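Local coordinates for protein fructose-bisphosphate aldolase (Plasmodium falciparum, PDB 4TR9) that is a class I aldolase, an enzyme built on a TIM-barrel fold, captured here as a four-chain assembly with the ligand 38D bound, at residues F150-V158 with S170-Y181; L231-M240 with V268-L278. One frame throughout, in Å; residues are numbered along the deposited sequence.

Contact 1. Residues F150-V158 with S170-Y181; sequences FAKWRTVLV and SIHETAWGLARY. With 38D (N'-[(E)-(2,4-dichlorophenyl)methylidene]-3,4-dihydroxybenzohydrazide), chain K.
Trp153 and Tyr181 form the dense end of this strand-to-helix contact, in which strand 150-157 of the TIM barrel runs nearly antiparallel, at 173°, to segment 170-181 of the following helix. Their rings form an offset stack, the planes inclined by 28°; each CB sits over the other's ring, so the two side chains overlap head to tail. With CG anti to the backbone N (chi1 175°), the indole extends across the helix, and Leu178 CD2 meets Trp153 CD1 at 3.4 Å. Tyr181 OH ends 3.0 Å from Ala151 O.

Further along, two small branched residues suit the close approach: Thr155 CG2 comes within 3.2 Å of Thr174 OG1, whose hydroxyl is spent on Ser170 O. Leu157 CD1 rests on Thr174 CG2 at 3.7 Å.

The looser side is wet. One water bonds Thr155 OG1 and Thr174 O at 2.9 Å each, and weakly accepts from Trp153 NE1; two more tie Ser170 OG to Val156 O and Val158 N. On the strand's other face, Lys152 NZ lies 3.0 Å from 38D O07 and forms a salt bridge with Asp40. Apolar and aromatic packing toward the helix thus leaves the charged side chains for the ligand pocket.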
loop_
_atom_site.group_PDB
_atom_site.type_symbol
_atom_site.label_atom_id
_atom_site.label_comp_id
_atom_site.label_asym_id
_atom_site.label_seq_id
_atom_site.Cartn_x
_atom_site.Cartn_y
_atom_site.Cartn_z
ATOM N N PHE A 150 14.948 -6.275 26.740
ATOM C CA PHE A 150 14.213 -5.463 25.777
ATOM C C PHE A 150 15.158 -4.531 25.022
ATOM O O PHE A 150 16.222 -4.172 25.525
ATOM C CB PHE A 150 13.094 -4.670 26.469
ATOM C CG PHE A 150 13.577 -3.554 27.359
ATOM C CD1 PHE A 150 13.670 -2.257 26.879
ATOM C CD2 PHE A 150 13.902 -3.795 28.684
ATOM C CE1 PHE A 150 14.098 -1.225 27.696
ATOM C CE2 PHE A 150 14.330 -2.767 29.508
ATOM C CZ PHE A 150 14.427 -1.481 29.012
ATOM N N ALA A 151 14.770 -4.154 23.807
ATOM C CA ALA A 151 15.629 -3.344 22.950
ATOM C C ALA A 151 14.959 -2.038 22.536
ATOM O O ALA A 151 13.764 -1.845 22.759
ATOM C CB ALA A 151 16.039 -4.138 21.718
ATOM N N LYS A 152 15.736 -1.146 21.929
ATOM C CA LYS A 152 15.220 0.146 21.490
ATOM C C LYS A 152 15.792 0.540 20.126
ATOM O O LYS A 152 16.906 0.155 19.774
ATOM C CB LYS A 152 15.536 1.225 22.525
ATOM C CG LYS A 152 14.574 2.401 22.501
ATOM C CD LYS A 152 15.312 3.706 22.705
ATOM C CE LYS A 152 16.344 3.905 21.612
ATOM N NZ LYS A 152 17.073 5.187 21.763
ATOM N N TRP A 153 15.021 1.320 19.374
ATOM C CA TRP A 153 15.362 1.678 18.000
ATOM C C TRP A 153 14.711 3.012 17.663
ATOM O O TRP A 153 13.499 3.088 17.468
ATOM C CB TRP A 153 14.902 0.569 17.047
ATOM C CG TRP A 153 15.052 0.811 15.562
ATOM C CD1 TRP A 153 14.401 1.747 14.809
ATOM C CD2 TRP A 153 15.849 0.048 14.646
ATOM N NE1 TRP A 153 14.769 1.636 13.490
ATOM C CE2 TRP A 153 15.655 0.599 13.362
ATOM C CE3 TRP A 153 16.724 -1.035 14.788
ATOM C CZ2 TRP A 153 16.298 0.101 12.228
ATOM C CZ3 TRP A 153 17.361 -1.530 13.661
ATOM C CH2 TRP A 153 17.145 -0.962 12.398
ATOM N N ARG A 154 15.519 4.066 17.603
ATOM C CA ARG A 154 14.998 5.420 17.438
ATOM C C ARG A 154 14.984 5.887 15.985
ATOM O O ARG A 154 16.010 5.879 15.307
ATOM C CB ARG A 154 15.813 6.401 18.282
ATOM C CG ARG A 154 15.438 7.861 18.080
ATOM C CD ARG A 154 16.208 8.756 19.036
ATOM N NE ARG A 154 15.918 10.171 18.832
ATOM C CZ ARG A 154 16.671 10.993 18.108
ATOM N NH1 ARG A 154 16.331 12.268 17.979
ATOM N NH2 ARG A 154 17.766 10.540 17.512
ATOM N N THR A 155 13.810 6.300 15.520
ATOM C CA THR A 155 13.667 6.886 14.193
ATOM C C THR A 155 13.169 8.320 14.331
ATOM O O THR A 155 12.475 8.651 15.293
ATOM C CB THR A 155 12.700 6.077 13.312
ATOM O OG1 THR A 155 12.850 4.680 13.590
ATOM C CG2 THR A 155 12.984 6.329 11.839
ATOM N N VAL A 156 13.523 9.171 13.374
ATOM C CA VAL A 156 13.213 10.592 13.474
ATOM C C VAL A 156 12.440 11.117 12.267
ATOM O O VAL A 156 12.840 10.910 11.121
ATOM C CB VAL A 156 14.502 11.423 13.645
ATOM C CG1 VAL A 156 14.209 12.907 13.513
ATOM C CG2 VAL A 156 15.153 11.119 14.984
ATOM N N LEU A 157 11.327 11.793 12.537
ATOM C CA LEU A 157 10.556 12.466 11.496
ATOM C C LEU A 157 10.490 13.965 11.774
ATOM O O LEU A 157 10.519 14.394 12.927
ATOM C CB LEU A 157 9.142 11.887 11.394
ATOM C CG LEU A 157 8.999 10.403 11.049
ATOM C CD1 LEU A 157 8.973 9.545 12.307
ATOM C CD2 LEU A 157 7.754 10.169 10.208
ATOM N N VAL A 158 10.396 14.756 10.712
ATOM C CA VAL A 158 10.369 16.208 10.837
ATOM C C VAL A 158 9.052 16.772 10.312
ATOM O O VAL A 158 8.577 16.362 9.255
ATOM C CB VAL A 158 11.545 16.857 10.075
ATOM C CG1 VAL A 158 11.467 18.375 10.146
ATOM C CG2 VAL A 158 12.873 16.361 10.626
ATOM N N SER A 170 9.472 9.246 3.671
ATOM C CA SER A 170 10.029 9.350 5.014
ATOM C C SER A 170 9.225 8.527 6.012
ATOM O O SER A 170 9.791 7.832 6.857
ATOM C CB SER A 170 10.073 10.810 5.462
ATOM O OG SER A 170 10.481 10.916 6.815
ATOM N N ILE A 171 7.903 8.611 5.905
ATOM C CA ILE A 171 7.007 7.922 6.824
ATOM C C ILE A 171 7.089 6.407 6.663
ATOM O O ILE A 171 7.121 5.671 7.650
ATOM C CB ILE A 171 5.546 8.377 6.624
ATOM C CG1 ILE A 171 5.408 9.870 6.926
ATOM C CG2 ILE A 171 4.602 7.572 7.504
ATOM C CD1 ILE A 171 4.011 10.408 6.722
ATOM N N HIS A 172 7.135 5.943 5.417
ATOM C CA HIS A 172 7.105 4.510 5.153
ATOM C C HIS A 172 8.442 3.838 5.452
ATOM O O HIS A 172 8.476 2.703 5.926
ATOM C CB HIS A 172 6.701 4.232 3.704
ATOM C CG HIS A 172 6.293 2.813 3.462
ATOM N ND1 HIS A 172 5.257 2.212 4.142
ATOM C CD2 HIS A 172 6.788 1.872 2.623
ATOM C CE1 HIS A 172 5.126 0.964 3.731
ATOM N NE2 HIS A 172 6.044 0.732 2.809
ATOM N N GLU A 173 9.540 4.532 5.170
ATOM C CA GLU A 173 10.861 4.018 5.513
ATOM C C GLU A 173 11.008 3.923 7.027
ATOM O O GLU A 173 11.583 2.965 7.548
ATOM C CB GLU A 173 11.964 4.900 4.919
ATOM C CG GLU A 173 13.326 4.765 5.598
ATOM C CD GLU A 173 13.933 3.374 5.479
ATOM O OE1 GLU A 173 13.435 2.560 4.672
ATOM O OE2 GLU A 173 14.916 3.094 6.197
ATOM N N THR A 174 10.480 4.923 7.727
ATOM C CA THR A 174 10.445 4.907 9.183
ATOM C C THR A 174 9.627 3.722 9.680
ATOM O O THR A 174 10.077 2.958 10.533
ATOM C CB THR A 174 9.851 6.212 9.747
ATOM O OG1 THR A 174 10.808 7.270 9.620
ATOM C CG2 THR A 174 9.479 6.044 11.213
ATOM N N ALA A 175 8.429 3.573 9.126
ATOM C CA ALA A 175 7.507 2.524 9.545
ATOM C C ALA A 175 8.063 1.128 9.273
ATOM O O ALA A 175 8.029 0.261 10.145
ATOM C CB ALA A 175 6.163 2.699 8.850
ATOM N N TRP A 176 8.574 0.915 8.065
ATOM C CA TRP A 176 9.094 -0.393 7.684
ATOM C C TRP A 176 10.382 -0.715 8.434
ATOM O O TRP A 176 10.640 -1.872 8.772
ATOM C CB TRP A 176 9.333 -0.462 6.173
ATOM C CG TRP A 176 9.576 -1.855 5.682
ATOM C CD1 TRP A 176 10.780 -2.424 5.384
ATOM C CD2 TRP A 176 8.586 -2.864 5.441
ATOM N NE1 TRP A 176 10.602 -3.722 4.967
ATOM C CE2 TRP A 176 9.263 -4.016 4.995
ATOM C CE3 TRP A 176 7.193 -2.903 5.558
ATOM C CZ2 TRP A 176 8.596 -5.194 4.666
ATOM C CZ3 TRP A 176 6.532 -4.073 5.231
ATOM C CH2 TRP A 176 7.233 -5.202 4.790
ATOM N N GLY A 177 11.186 0.312 8.690
ATOM C CA GLY A 177 12.415 0.149 9.445
ATOM C C GLY A 177 12.130 -0.312 10.860
ATOM O O GLY A 177 12.750 -1.255 11.354
ATOM N N LEU A 178 11.183 0.357 11.511
ATOM C CA LEU A 178 10.741 -0.032 12.844
ATOM C C LEU A 178 10.104 -1.416 12.809
ATOM O O LEU A 178 10.222 -2.190 13.758
ATOM C CB LEU A 178 9.747 0.989 13.400
ATOM C CG LEU A 178 10.296 2.368 13.769
ATOM C CD1 LEU A 178 9.172 3.390 13.828
ATOM C CD2 LEU A 178 11.031 2.308 15.097
ATOM N N ALA A 179 9.432 -1.716 11.702
ATOM C CA ALA A 179 8.743 -2.989 11.539
ATOM C C ALA A 179 9.715 -4.165 11.518
ATOM O O ALA A 179 9.523 -5.151 12.232
ATOM C CB ALA A 179 7.910 -2.974 10.266
ATOM N N ARG A 180 10.754 -4.058 10.695
ATOM C CA ARG A 180 11.762 -5.107 10.586
ATOM C C ARG A 180 12.476 -5.320 11.915
ATOM O O ARG A 180 12.660 -6.454 12.358
ATOM C CB ARG A 180 12.777 -4.763 9.494
ATOM C CG ARG A 180 12.190 -4.701 8.097
ATOM C CD ARG A 180 11.903 -6.088 7.544
ATOM N NE ARG A 180 13.125 -6.804 7.183
ATOM C CZ ARG A 180 13.647 -7.802 7.888
ATOM N NH1 ARG A 180 14.762 -8.392 7.478
ATOM N NH2 ARG A 180 13.053 -8.214 9.000
ATOM N N TYR A 181 12.869 -4.218 12.546
ATOM C CA TYR A 181 13.575 -4.255 13.820
ATOM C C TYR A 181 12.787 -4.989 14.898
ATOM O O TYR A 181 13.340 -5.801 15.638
ATOM C CB TYR A 181 13.889 -2.830 14.283
ATOM C CG TYR A 181 13.694 -2.590 15.766
ATOM C CD1 TYR A 181 14.669 -2.955 16.686
ATOM C CD2 TYR A 181 12.537 -1.984 16.244
ATOM C CE1 TYR A 181 14.494 -2.730 18.040
ATOM C CE2 TYR A 181 12.352 -1.759 17.594
ATOM C CZ TYR A 181 13.333 -2.133 18.486
ATOM O OH TYR A 181 13.154 -1.906 19.831
HETATM N N12 38D K . 21.362 11.519 19.490
HETATM C C13 38D K . 20.912 12.878 19.611
HETATM C C15 38D K . 22.882 13.516 18.220
HETATM C C17 38D K . 22.879 15.439 16.793
HETATM C C20 38D K . 20.926 14.923 18.083
HETATM C C01 38D K . 18.371 9.362 21.735
HETATM C C02 38D K . 17.382 8.731 22.491
HETATM O O03 38D K . 16.032 9.136 22.415
HETATM C C04 38D K . 17.731 7.687 23.336
HETATM C C05 38D K . 19.049 7.275 23.425
HETATM C C06 38D K . 20.031 7.899 22.676
HETATM O O07 38D K . 16.750 7.032 24.114
HETATM C C08 38D K . 19.689 8.932 21.830
HETATM C C09 38D K . 20.805 9.605 21.025
HETATM O O10 38D K . 21.944 9.153 21.063
HETATM N N11 38D K . 20.466 10.771 20.256
HETATM C C14 38D K . 21.586 13.803 18.603
HETATM C C16 38D K . 23.534 14.333 17.310
HETATM CL CL1 38D K . 23.720 16.448 15.651
HETATM C C19 38D K . 21.581 15.741 17.171
HETATM CL CL2 38D K . 19.293 15.320 18.546
HETATM O O HOH W 1 12.843 3.054 11.214
HETATM O O HOH W 2 12.452 10.357 8.354
HETATM O O HOH W 3 10.651 13.519 8.034
#

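Contact 2. Residues L231-M240 with V268-L278; sequences LEGALLKPNM and VPPALPGVVFL
Leu236 and Val275 bridge strands 235-236 and 274-277, neighbours in the parallel barrel of this TIM-barrel enzyme. Val276 N donates to Leu236 O at 2.8 Å, nearly along the C=O axis, and this bond sets the register for the side chains.

On the outer side, Leu236 and Val275 lie side by side, pointing the same way. Leu236 holds CG anti to the backbone N (chi1 -180°); its CB meets Leu272 CD2 at 3.6 Å, while the CD2 branch of its fork reaches Val268 CG2 and Val275 CG2. Branched aliphatic residues suit this hollow, which Phe221 of helix 206-226 also lines.

Where the chains turn, compact residues mesh. The type I turn from Pro269 to Leu272 presents Ala271 CB to Leu231 CB at 4.0 Å, and the Leu231 side chain crosses that of Pro269 at about a right angle, CD1 against the ring's CG. Pro273 is a blunt wedge, its CD 3.2 Å from Leu231 O, and Leu235 CD2 touches its CG. Beside the turn, Glu232 forms a salt bridge with Arg266 of the third subunit.

Farther on, Pro238 CD packs against Val275 CG1 at 3.5 Å. The extended Lys237 chain passes Leu278, its CE 3.7 Å from Leu278 CB, on the way to the pocket. Outside again, toward helix 284-295, Met240 CG touches Phe277 CD1, and Met240 SD makes an oblique Met-aromatic contact, 5.4 Å from the Phe277 ring centroid.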
loop_
_atom_site.group_PDB
_atom_site.type_symbol
_atom_site.label_atom_id
_atom_site.label_comp_id
_atom_site.label_asym_id
_atom_site.label_seq_id
_atom_site.Cartn_x
_atom_site.Cartn_y
_atom_site.Cartn_z
ATOM N N LEU A 231 1.902 -7.359 19.203
ATOM C CA LEU A 231 1.671 -6.087 19.880
ATOM C C LEU A 231 1.690 -6.255 21.394
ATOM O O LEU A 231 2.051 -5.330 22.123
ATOM C CB LEU A 231 0.343 -5.474 19.434
ATOM C CG LEU A 231 0.260 -5.027 17.973
ATOM C CD1 LEU A 231 -1.105 -4.429 17.666
ATOM C CD2 LEU A 231 1.366 -4.033 17.657
ATOM N N GLU A 232 1.308 -7.440 21.862
ATOM C CA GLU A 232 1.299 -7.734 23.291
ATOM C C GLU A 232 2.711 -7.749 23.870
ATOM O O GLU A 232 2.907 -7.512 25.061
ATOM C CB GLU A 232 0.613 -9.076 23.561
ATOM C CG GLU A 232 -0.877 -9.108 23.250
ATOM C CD GLU A 232 -1.172 -9.427 21.797
ATOM O OE1 GLU A 232 -0.375 -9.034 20.918
ATOM O OE2 GLU A 232 -2.205 -10.079 21.534
ATOM N N GLY A 233 3.693 -8.032 23.021
ATOM C CA GLY A 233 5.074 -8.094 23.457
ATOM C C GLY A 233 5.900 -6.918 22.977
ATOM O O GLY A 233 7.122 -7.008 22.875
ATOM N N ALA A 234 5.235 -5.807 22.682
ATOM C CA ALA A 234 5.927 -4.626 22.180
ATOM C C ALA A 234 5.563 -3.380 22.978
ATOM O O ALA A 234 4.611 -3.385 23.757
ATOM C CB ALA A 234 5.615 -4.422 20.705
ATOM N N LEU A 235 6.334 -2.316 22.779
ATOM C CA LEU A 235 6.053 -1.029 23.403
ATOM C C LEU A 235 6.204 0.093 22.384
ATOM O O LEU A 235 6.929 -0.045 21.400
ATOM C CB LEU A 235 6.978 -0.786 24.599
ATOM C CG LEU A 235 6.752 -1.643 25.847
ATOM C CD1 LEU A 235 7.779 -1.308 26.918
ATOM C CD2 LEU A 235 5.338 -1.463 26.383
ATOM N N LEU A 236 5.516 1.203 22.625
ATOM C CA LEU A 236 5.583 2.353 21.733
ATOM C C LEU A 236 6.231 3.540 22.431
ATOM O O LEU A 236 5.858 3.889 23.551
ATOM C CB LEU A 236 4.186 2.731 21.237
ATOM C CG LEU A 236 4.084 3.919 20.277
ATOM C CD1 LEU A 236 4.833 3.638 18.984
ATOM C CD2 LEU A 236 2.627 4.256 19.994
ATOM N N LYS A 237 7.202 4.159 21.768
ATOM C CA LYS A 237 7.856 5.342 22.313
ATOM C C LYS A 237 7.689 6.534 21.376
ATOM O O LYS A 237 8.598 6.868 20.618
ATOM C CB LYS A 237 9.341 5.071 22.570
ATOM C CG LYS A 237 10.067 6.197 23.295
ATOM C CD LYS A 237 11.501 5.816 23.621
ATOM C CE LYS A 237 12.220 6.942 24.348
ATOM N NZ LYS A 237 13.606 6.558 24.735
ATOM N N PRO A 238 6.512 7.175 21.417
ATOM C CA PRO A 238 6.235 8.329 20.567
ATOM C C PRO A 238 6.481 9.641 21.295
ATOM O O PRO A 238 6.790 9.641 22.488
ATOM C CB PRO A 238 4.755 8.158 20.251
ATOM C CG PRO A 238 4.202 7.600 21.533
ATOM C CD PRO A 238 5.311 6.769 22.167
ATOM N N ASN A 239 6.343 10.750 20.580
ATOM C CA ASN A 239 6.415 12.064 21.194
ATOM C C ASN A 239 5.032 12.513 21.640
ATOM O O ASN A 239 4.027 12.107 21.058
ATOM C CB ASN A 239 7.006 13.083 20.223
ATOM C CG ASN A 239 6.176 13.234 18.964
ATOM O OD1 ASN A 239 5.714 12.248 18.389
ATOM N ND2 ASN A 239 5.971 14.474 18.536
ATOM N N MET A 240 4.979 13.341 22.676
ATOM C CA MET A 240 3.717 13.925 23.103
ATOM C C MET A 240 3.209 14.882 22.033
ATOM O O MET A 240 3.989 15.618 21.429
ATOM C CB MET A 240 3.874 14.655 24.438
ATOM C CG MET A 240 4.226 13.752 25.607
ATOM S SD MET A 240 4.392 14.674 27.146
ATOM C CE MET A 240 4.751 13.353 28.299
ATOM N N VAL A 268 -3.724 3.491 18.288
ATOM C CA VAL A 268 -3.054 2.411 19.014
ATOM C C VAL A 268 -4.010 1.351 19.560
ATOM O O VAL A 268 -4.792 1.625 20.468
ATOM C CB VAL A 268 -2.227 2.964 20.194
ATOM C CG1 VAL A 268 -1.522 1.830 20.918
ATOM C CG2 VAL A 268 -1.224 3.997 19.707
ATOM N N PRO A 269 -3.933 0.126 19.011
ATOM C CA PRO A 269 -4.742 -1.005 19.483
ATOM C C PRO A 269 -4.427 -1.374 20.932
ATOM O O PRO A 269 -3.261 -1.336 21.328
ATOM C CB PRO A 269 -4.348 -2.143 18.534
ATOM C CG PRO A 269 -3.794 -1.464 17.327
ATOM C CD PRO A 269 -3.108 -0.240 17.848
ATOM N N PRO A 270 -5.460 -1.731 21.713
ATOM C CA PRO A 270 -5.360 -2.066 23.139
ATOM C C PRO A 270 -4.447 -3.254 23.442
ATOM O O PRO A 270 -4.069 -3.438 24.600
ATOM C CB PRO A 270 -6.806 -2.398 23.520
ATOM C CG PRO A 270 -7.633 -1.667 22.529
ATOM C CD PRO A 270 -6.858 -1.734 21.251
ATOM N N ALA A 271 -4.108 -4.046 22.429
ATOM C CA ALA A 271 -3.215 -5.188 22.614
ATOM C C ALA A 271 -1.843 -4.731 23.092
ATOM O O ALA A 271 -1.145 -5.458 23.798
ATOM C CB ALA A 271 -3.087 -5.981 21.328
ATOM N N LEU A 272 -1.459 -3.523 22.694
ATOM C CA LEU A 272 -0.226 -2.921 23.171
ATOM C C LEU A 272 -0.362 -2.633 24.661
ATOM O O LEU A 272 -1.226 -1.858 25.067
ATOM C CB LEU A 272 0.089 -1.640 22.397
ATOM C CG LEU A 272 1.534 -1.146 22.452
ATOM C CD1 LEU A 272 2.444 -2.072 21.659
ATOM C CD2 LEU A 272 1.635 0.278 21.936
ATOM N N PRO A 273 0.489 -3.265 25.482
ATOM C CA PRO A 273 0.380 -3.183 26.943
ATOM C C PRO A 273 0.601 -1.774 27.485
ATOM O O PRO A 273 0.063 -1.438 28.540
ATOM C CB PRO A 273 1.483 -4.132 27.428
ATOM C CG PRO A 273 2.461 -4.173 26.312
ATOM C CD PRO A 273 1.647 -4.071 25.059
ATOM N N GLY A 274 1.376 -0.961 26.775
ATOM C CA GLY A 274 1.644 0.390 27.228
ATOM C C GLY A 274 2.355 1.279 26.228
ATOM O O GLY A 274 2.796 0.830 25.169
ATOM N N VAL A 275 2.461 2.558 26.576
ATOM C CA VAL A 275 3.144 3.543 25.749
ATOM C C VAL A 275 4.108 4.364 26.601
ATOM O O VAL A 275 3.706 4.979 27.589
ATOM C CB VAL A 275 2.143 4.483 25.049
ATOM C CG1 VAL A 275 2.853 5.697 24.481
ATOM C CG2 VAL A 275 1.381 3.737 23.964
ATOM N N VAL A 276 5.380 4.365 26.219
ATOM C CA VAL A 276 6.405 5.072 26.978
ATOM C C VAL A 276 6.843 6.357 26.272
ATOM O O VAL A 276 7.605 6.321 25.307
ATOM C CB VAL A 276 7.633 4.170 27.229
ATOM C CG1 VAL A 276 7.390 3.268 28.424
ATOM C CG2 VAL A 276 7.955 3.338 25.993
ATOM N N PHE A 277 6.358 7.494 26.762
ATOM C CA PHE A 277 6.655 8.781 26.138
ATOM C C PHE A 277 8.118 9.186 26.287
ATOM O O PHE A 277 8.792 8.794 27.240
ATOM C CB PHE A 277 5.762 9.876 26.724
ATOM C CG PHE A 277 4.315 9.737 26.358
ATOM C CD1 PHE A 277 3.873 10.080 25.092
ATOM C CD2 PHE A 277 3.395 9.271 27.281
ATOM C CE1 PHE A 277 2.541 9.954 24.749
ATOM C CE2 PHE A 277 2.060 9.144 26.945
ATOM C CZ PHE A 277 1.634 9.486 25.678
ATOM N N LEU A 278 8.601 9.975 25.333
ATOM C CA LEU A 278 9.946 10.526 25.398
ATOM C C LEU A 278 9.884 12.000 25.785
ATOM O O LEU A 278 8.989 12.725 25.350
ATOM C CB LEU A 278 10.673 10.340 24.063
ATOM C CG LEU A 278 10.017 10.877 22.787
ATOM C CD1 LEU A 278 10.489 12.290 22.469
ATOM C CD2 LEU A 278 10.281 9.942 21.615
HETATM O O HOH W 4 7.170 13.865 24.092
#

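In the fold
Contact 1 closes before contact 2 opens along the chain, and their centres lie about 14 Å apart on one barrel. Strand 191-198 stands between strands 150-157 and 235-236, bonding through its backbone to both, so the two contacts belong to a continuous wall. They meet inside the barrel, where Lys152 CD of contact 1 lies 3.9 Å from Lys237 NZ of contact 2. Both lysines reach the same oxygen of 38D, O07, Lys237 by a weak hydrogen bond, and both have a long, weak ion pair with Glu195. Contact 1 thus backs its part of the pocket with a helix, whereas contact 2 supplies Lys237 from a junction between strands.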